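Local coordinates for protein tyrosine aminotransferase (Leishmania infantum, PDB 4IX8) that probably catalyses the pyridoxal phosphate-dependent transfer of the amino group from L-tyrosine to 2-oxoglutarate, at residues I236-E250 with T263-L277. Numbering follows the deposited sequence.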
loop_
_atom_site.group_PDB
_atom_site.type_symbol
_atom_site.label_atom_id
_atom_site.label_comp_id
_atom_site.label_asym_id
_atom_site.label_seq_id
_atom_site.Cartn_x
_atom_site.Cartn_y
_atom_site.Cartn_z
ATOM N N ILE A 236 0.348 -28.031 -10.438
ATOM C CA ILE A 236 1.617 -27.741 -11.070
ATOM C C ILE A 236 1.681 -28.410 -12.431
ATOM O O ILE A 236 2.027 -27.752 -13.398
ATOM C CB ILE A 236 2.769 -28.199 -10.179
ATOM C CG1 ILE A 236 2.820 -27.268 -8.980
ATOM C CG2 ILE A 236 4.126 -28.156 -10.906
ATOM C CD1 ILE A 236 3.818 -27.682 -7.908
ATOM N N ASP A 237 1.250 -29.662 -12.544
ATOM C CA ASP A 237 1.272 -30.321 -13.844
ATOM C C ASP A 237 0.399 -29.568 -14.827
ATOM O O ASP A 237 0.756 -29.410 -15.985
ATOM C CB ASP A 237 0.793 -31.776 -13.772
ATOM C CG ASP A 237 1.775 -32.665 -13.069
ATOM O OD1 ASP A 237 2.941 -32.237 -12.942
ATOM O OD2 ASP A 237 1.414 -33.800 -12.690
ATOM N N PHE A 238 -0.738 -29.086 -14.356
ATOM C CA PHE A 238 -1.617 -28.295 -15.197
ATOM C C PHE A 238 -0.920 -27.055 -15.770
ATOM O O PHE A 238 -1.067 -26.725 -16.935
ATOM C CB PHE A 238 -2.843 -27.899 -14.397
ATOM C CG PHE A 238 -3.803 -27.051 -15.149
ATOM C CD1 PHE A 238 -3.656 -25.683 -15.171
ATOM C CD2 PHE A 238 -4.864 -27.623 -15.828
ATOM C CE1 PHE A 238 -4.554 -24.892 -15.846
ATOM C CE2 PHE A 238 -5.767 -26.839 -16.506
ATOM C CZ PHE A 238 -5.605 -25.468 -16.517
ATOM N N CYS A 239 -0.165 -26.375 -14.922
ATOM C CA CYS A 239 0.545 -25.154 -15.306
ATOM C C CYS A 239 1.674 -25.478 -16.275
ATOM O O CYS A 239 2.000 -24.694 -17.157
ATOM C CB CYS A 239 1.065 -24.444 -14.047
ATOM S SG CYS A 239 -0.292 -23.647 -13.134
ATOM N N GLN A 240 2.246 -26.665 -16.141
ATOM C CA GLN A 240 3.266 -27.102 -17.068
ATOM C C GLN A 240 2.694 -27.378 -18.474
ATOM O O GLN A 240 3.231 -26.926 -19.469
ATOM C CB GLN A 240 3.939 -28.340 -16.514
ATOM C CG GLN A 240 5.014 -28.952 -17.416
ATOM C CD GLN A 240 6.175 -28.005 -17.707
ATOM O OE1 GLN A 240 6.745 -27.402 -16.805
ATOM N NE2 GLN A 240 6.529 -27.875 -18.975
ATOM N N GLN A 241 1.611 -28.123 -18.535
ATOM C CA GLN A 241 0.951 -28.461 -19.771
ATOM C C GLN A 241 0.543 -27.188 -20.497
ATOM O O GLN A 241 0.711 -27.074 -21.705
ATOM C CB GLN A 241 -0.271 -29.358 -19.494
ATOM N N HIS A 242 0.020 -26.214 -19.766
ATOM C CA HIS A 242 -0.472 -25.005 -20.406
ATOM C C HIS A 242 0.552 -23.864 -20.456
ATOM O O HIS A 242 0.280 -22.810 -21.024
ATOM C CB HIS A 242 -1.737 -24.571 -19.699
ATOM C CG HIS A 242 -2.841 -25.550 -19.862
ATOM N ND1 HIS A 242 -3.626 -25.588 -20.995
ATOM C CD2 HIS A 242 -3.250 -26.582 -19.087
ATOM C CE1 HIS A 242 -4.490 -26.584 -20.897
ATOM N NE2 HIS A 242 -4.281 -27.203 -19.752
ATOM N N GLN A 243 1.726 -24.075 -19.859
ATOM C CA GLN A 243 2.824 -23.107 -19.915
ATOM C C GLN A 243 2.430 -21.721 -19.419
ATOM O O GLN A 243 2.722 -20.695 -20.069
ATOM C CB GLN A 243 3.388 -23.023 -21.337
ATOM C CG GLN A 243 4.231 -24.249 -21.723
ATOM C CD GLN A 243 4.738 -24.170 -23.151
ATOM O OE1 GLN A 243 5.426 -23.225 -23.513
ATOM N NE2 GLN A 243 4.379 -25.147 -23.976
ATOM N N ILE A 244 1.804 -21.696 -18.243
ATOM C CA ILE A 244 1.529 -20.462 -17.543
ATOM C C ILE A 244 2.096 -20.578 -16.148
ATOM O O ILE A 244 2.096 -21.674 -15.581
ATOM C CB ILE A 244 0.032 -20.190 -17.478
ATOM C CG1 ILE A 244 -0.708 -21.431 -16.960
ATOM C CG2 ILE A 244 -0.496 -19.807 -18.868
ATOM C CD1 ILE A 244 -2.212 -21.218 -16.786
ATOM N N PRO A 245 2.553 -19.455 -15.572
ATOM C CA PRO A 245 3.088 -19.415 -14.210
ATOM C C PRO A 245 2.004 -19.625 -13.163
ATOM O O PRO A 245 0.838 -19.357 -13.432
ATOM C CB PRO A 245 3.660 -18.009 -14.096
ATOM C CG PRO A 245 2.834 -17.217 -15.053
ATOM C CD PRO A 245 2.611 -18.140 -16.215
ATOM N N LEU A 246 2.406 -20.123 -12.003
ATOM C CA LEU A 246 1.509 -20.395 -10.912
ATOM C C LEU A 246 1.710 -19.411 -9.788
ATOM O O LEU A 246 2.824 -19.297 -9.252
ATOM C CB LEU A 246 1.744 -21.821 -10.415
ATOM C CG LEU A 246 0.958 -22.313 -9.198
ATOM C CD1 LEU A 246 -0.536 -22.254 -9.442
ATOM C CD2 LEU A 246 1.353 -23.776 -8.831
ATOM N N ILE A 247 0.637 -18.706 -9.418
ATOM C CA ILE A 247 0.659 -17.781 -8.286
ATOM C C ILE A 247 -0.110 -18.427 -7.127
ATOM O O ILE A 247 -1.260 -18.785 -7.287
ATOM C CB ILE A 247 0.011 -16.429 -8.630
ATOM C CG1 ILE A 247 0.697 -15.809 -9.848
ATOM C CG2 ILE A 247 0.024 -15.506 -7.434
ATOM C CD1 ILE A 247 0.023 -14.581 -10.371
ATOM N N SER A 248 0.531 -18.565 -5.976
ATOM C CA SER A 248 -0.037 -19.285 -4.856
ATOM C C SER A 248 -0.047 -18.424 -3.637
ATOM O O SER A 248 1.015 -18.067 -3.121
ATOM C CB SER A 248 0.766 -20.539 -4.582
ATOM O OG SER A 248 0.202 -21.298 -3.549
ATOM N N ASP A 249 -1.248 -18.098 -3.167
ATOM C CA ASP A 249 -1.426 -17.309 -1.951
ATOM C C ASP A 249 -1.369 -18.230 -0.731
ATOM O O ASP A 249 -2.330 -18.908 -0.420
ATOM C CB ASP A 249 -2.738 -16.557 -2.005
ATOM C CG ASP A 249 -2.861 -15.514 -0.913
ATOM O OD1 ASP A 249 -2.275 -15.724 0.182
ATOM O OD2 ASP A 249 -3.583 -14.512 -1.146
ATOM N N GLU A 250 -0.216 -18.245 -0.073
ATOM C CA GLU A 250 0.063 -19.181 0.993
ATOM C C GLU A 250 0.203 -18.425 2.304
ATOM O O GLU A 250 0.994 -18.760 3.200
ATOM C CB GLU A 250 1.314 -19.998 0.619
ATOM C CG GLU A 250 1.027 -20.850 -0.654
ATOM C CD GLU A 250 2.156 -21.807 -1.037
ATOM O OE1 GLU A 250 3.193 -21.834 -0.336
ATOM O OE2 GLU A 250 1.958 -22.568 -2.016
ATOM N N THR A 263 1.285 -28.155 2.226
ATOM C CA THR A 263 2.124 -28.375 1.045
ATOM C C THR A 263 2.280 -27.074 0.270
ATOM O O THR A 263 1.360 -26.646 -0.440
ATOM C CB THR A 263 1.513 -29.455 0.091
ATOM O OG1 THR A 263 1.286 -30.690 0.795
ATOM C CG2 THR A 263 2.445 -29.745 -1.048
ATOM N N SER A 264 3.469 -26.476 0.345
ATOM C CA SER A 264 3.765 -25.249 -0.399
ATOM C C SER A 264 4.137 -25.583 -1.841
ATOM O O SER A 264 4.714 -26.625 -2.096
ATOM C CB SER A 264 4.913 -24.485 0.281
ATOM O OG SER A 264 5.322 -23.334 -0.476
ATOM N N VAL A 265 3.800 -24.718 -2.794
ATOM C CA VAL A 265 4.169 -24.982 -4.186
ATOM C C VAL A 265 5.677 -24.962 -4.310
ATOM O O VAL A 265 6.243 -25.396 -5.317
ATOM C CB VAL A 265 3.511 -23.978 -5.189
ATOM C CG1 VAL A 265 2.016 -24.113 -5.140
ATOM C CG2 VAL A 265 3.929 -22.553 -4.915
ATOM N N ALA A 266 6.342 -24.468 -3.276
ATOM C CA ALA A 266 7.796 -24.500 -3.202
ATOM C C ALA A 266 8.378 -25.911 -3.067
ATOM O O ALA A 266 9.545 -26.136 -3.447
ATOM C CB ALA A 266 8.262 -23.675 -2.038
ATOM N N ASP A 267 7.606 -26.837 -2.490
ATOM C CA ASP A 267 8.137 -28.160 -2.096
ATOM C C ASP A 267 8.063 -29.189 -3.211
ATOM O O ASP A 267 7.633 -30.320 -2.996
ATOM C CB ASP A 267 7.356 -28.684 -0.882
ATOM C CG ASP A 267 8.016 -29.864 -0.217
ATOM O OD1 ASP A 267 9.253 -29.976 -0.305
ATOM O OD2 ASP A 267 7.280 -30.690 0.378
ATOM N N PHE A 268 8.534 -28.813 -4.394
ATOM C CA PHE A 268 8.456 -29.675 -5.567
ATOM C C PHE A 268 9.658 -29.495 -6.441
ATOM O O PHE A 268 10.283 -28.441 -6.462
ATOM C CB PHE A 268 7.206 -29.373 -6.390
ATOM C CG PHE A 268 5.930 -29.831 -5.745
ATOM C CD1 PHE A 268 5.429 -31.109 -5.998
ATOM C CD2 PHE A 268 5.229 -28.995 -4.884
ATOM C CE1 PHE A 268 4.252 -31.547 -5.404
ATOM C CE2 PHE A 268 4.044 -29.418 -4.290
ATOM C CZ PHE A 268 3.560 -30.702 -4.546
ATOM N N ASP A 269 9.957 -30.544 -7.181
ATOM C CA ASP A 269 11.034 -30.501 -8.141
ATOM C C ASP A 269 10.408 -30.249 -9.491
ATOM O O ASP A 269 9.891 -31.164 -10.120
ATOM C CB ASP A 269 11.816 -31.800 -8.119
ATOM C CG ASP A 269 12.333 -32.108 -6.757
ATOM O OD1 ASP A 269 13.157 -31.301 -6.266
ATOM O OD2 ASP A 269 11.918 -33.137 -6.182
ATOM N N THR A 270 10.408 -28.987 -9.896
ATOM C CA THR A 270 9.765 -28.579 -11.126
ATOM C C THR A 270 10.357 -27.296 -11.643
ATOM O O THR A 270 10.807 -26.464 -10.855
ATOM C CB THR A 270 8.274 -28.371 -10.920
ATOM O OG1 THR A 270 7.685 -27.956 -12.156
ATOM C CG2 THR A 270 8.011 -27.307 -9.877
ATOM N N ASN A 271 10.301 -27.101 -12.954
ATOM C CA ASN A 271 10.760 -25.845 -13.545
ATOM C C ASN A 271 9.602 -24.906 -13.864
ATOM O O ASN A 271 9.798 -23.840 -14.440
ATOM C CB ASN A 271 11.581 -26.120 -14.797
ATOM C CG ASN A 271 12.745 -27.013 -14.510
ATOM O OD1 ASN A 271 13.457 -26.826 -13.522
ATOM N ND2 ASN A 271 12.903 -28.040 -15.321
ATOM N N VAL A 272 8.392 -25.299 -13.491
ATOM C CA VAL A 272 7.260 -24.391 -13.595
ATOM C C VAL A 272 7.534 -23.174 -12.728
ATOM O O VAL A 272 7.900 -23.319 -11.572
ATOM C CB VAL A 272 5.982 -25.048 -13.153
ATOM C CG1 VAL A 272 4.829 -24.036 -13.110
ATOM C CG2 VAL A 272 5.672 -26.176 -14.088
ATOM N N PRO A 273 7.454 -21.972 -13.298
ATOM C CA PRO A 273 7.687 -20.798 -12.450
ATOM C C PRO A 273 6.537 -20.596 -11.444
ATOM O O PRO A 273 5.395 -20.633 -11.860
ATOM C CB PRO A 273 7.714 -19.638 -13.445
ATOM C CG PRO A 273 7.702 -20.247 -14.791
ATOM C CD PRO A 273 7.100 -21.586 -14.672
ATOM N N ARG A 274 6.843 -20.337 -10.185
ATOM C CA ARG A 274 5.841 -20.160 -9.138
ATOM C C ARG A 274 6.095 -18.888 -8.369
ATOM O O ARG A 274 7.217 -18.651 -7.944
ATOM C CB ARG A 274 5.884 -21.321 -8.164
ATOM C CG ARG A 274 5.337 -22.596 -8.699
ATOM C CD ARG A 274 6.097 -23.785 -8.164
ATOM N NE ARG A 274 7.432 -23.904 -8.763
ATOM C CZ ARG A 274 8.485 -24.458 -8.156
ATOM N NH1 ARG A 274 8.397 -24.929 -6.917
ATOM N NH2 ARG A 274 9.640 -24.532 -8.777
ATOM N N LEU A 275 5.051 -18.108 -8.123
ATOM C CA LEU A 275 5.182 -16.920 -7.266
ATOM C C LEU A 275 4.328 -17.120 -5.997
ATOM O O LEU A 275 3.104 -17.211 -6.038
ATOM C CB LEU A 275 4.762 -15.656 -8.016
ATOM C CG LEU A 275 4.973 -14.324 -7.308
ATOM C CD1 LEU A 275 6.435 -13.954 -7.294
ATOM C CD2 LEU A 275 4.089 -13.196 -7.904
ATOM N N ILE A 276 4.997 -17.212 -4.872
ATOM C CA ILE A 276 4.356 -17.473 -3.598
ATOM C C ILE A 276 4.133 -16.165 -2.881
ATOM O O ILE A 276 5.062 -15.390 -2.738
ATOM C CB ILE A 276 5.213 -18.370 -2.759
ATOM C CG1 ILE A 276 5.424 -19.682 -3.498
ATOM C CG2 ILE A 276 4.582 -18.610 -1.416
ATOM C CD1 ILE A 276 6.340 -20.598 -2.833
ATOM N N LEU A 277 2.900 -15.929 -2.436
ATOM C CA LEU A 277 2.542 -14.737 -1.652
ATOM C C LEU A 277 2.319 -15.209 -0.228
ATOM O O LEU A 277 1.683 -16.228 -0.014
ATOM C CB LEU A 277 1.291 -14.055 -2.208
ATOM C CG LEU A 277 1.274 -13.944 -3.745
ATOM C CD1 LEU A 277 0.068 -13.180 -4.225
ATOM C CD2 LEU A 277 2.552 -13.266 -4.246
HETATM O O HOH W 1 0.130 -24.667 -1.663
#
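Strands 246-249 and 274-277 pair in parallel inside the mixed sheet of the large domain, and the loop ahead of the second strand packs against helix 229-242. The axes of the two strand segments approach to 4.7 Å at 16°, consistent with a parallel pair, and five backbone hydrogen bonds, from Leu246 N to Pro273 O through to Glu250 N to Leu277 O, confirm it.

Where the first strand ends, the Glu250 carboxylate receives two donors on syn lone pairs: Ser264 OG lies 2.6 Å from OE1, and Val265 N 2.9 Å from OE2. Ser248 OG reaches OE2 from the anti side, 23° out of the carboxylate plane, and a water also donates to it. Glu250 is extended beyond CG (chi2 -174°), which carries the carboxylate to the loop. Val265 CG1 packs on Leu246 CD2 (3.8 Å).

At the helix, Ile236 CD1 sits over one Phe268 face, 3.9 Å from the ring centroid, a CH-pi contact. Val272 CG1 meets Cys239 CB at 3.9 Å.

On the sheet face opposite Leu246 and Ser248, Ile247 CG2 and Leu277 CD1 touch, and both side chains pack against helix 145-157. Asp249 OD2, hydrogen-bonded to Tyr174 OH, also lies close to N1 of the modified residue at position 282, an arrangement characteristic of the cofactor site in fold-type I aminotransferases.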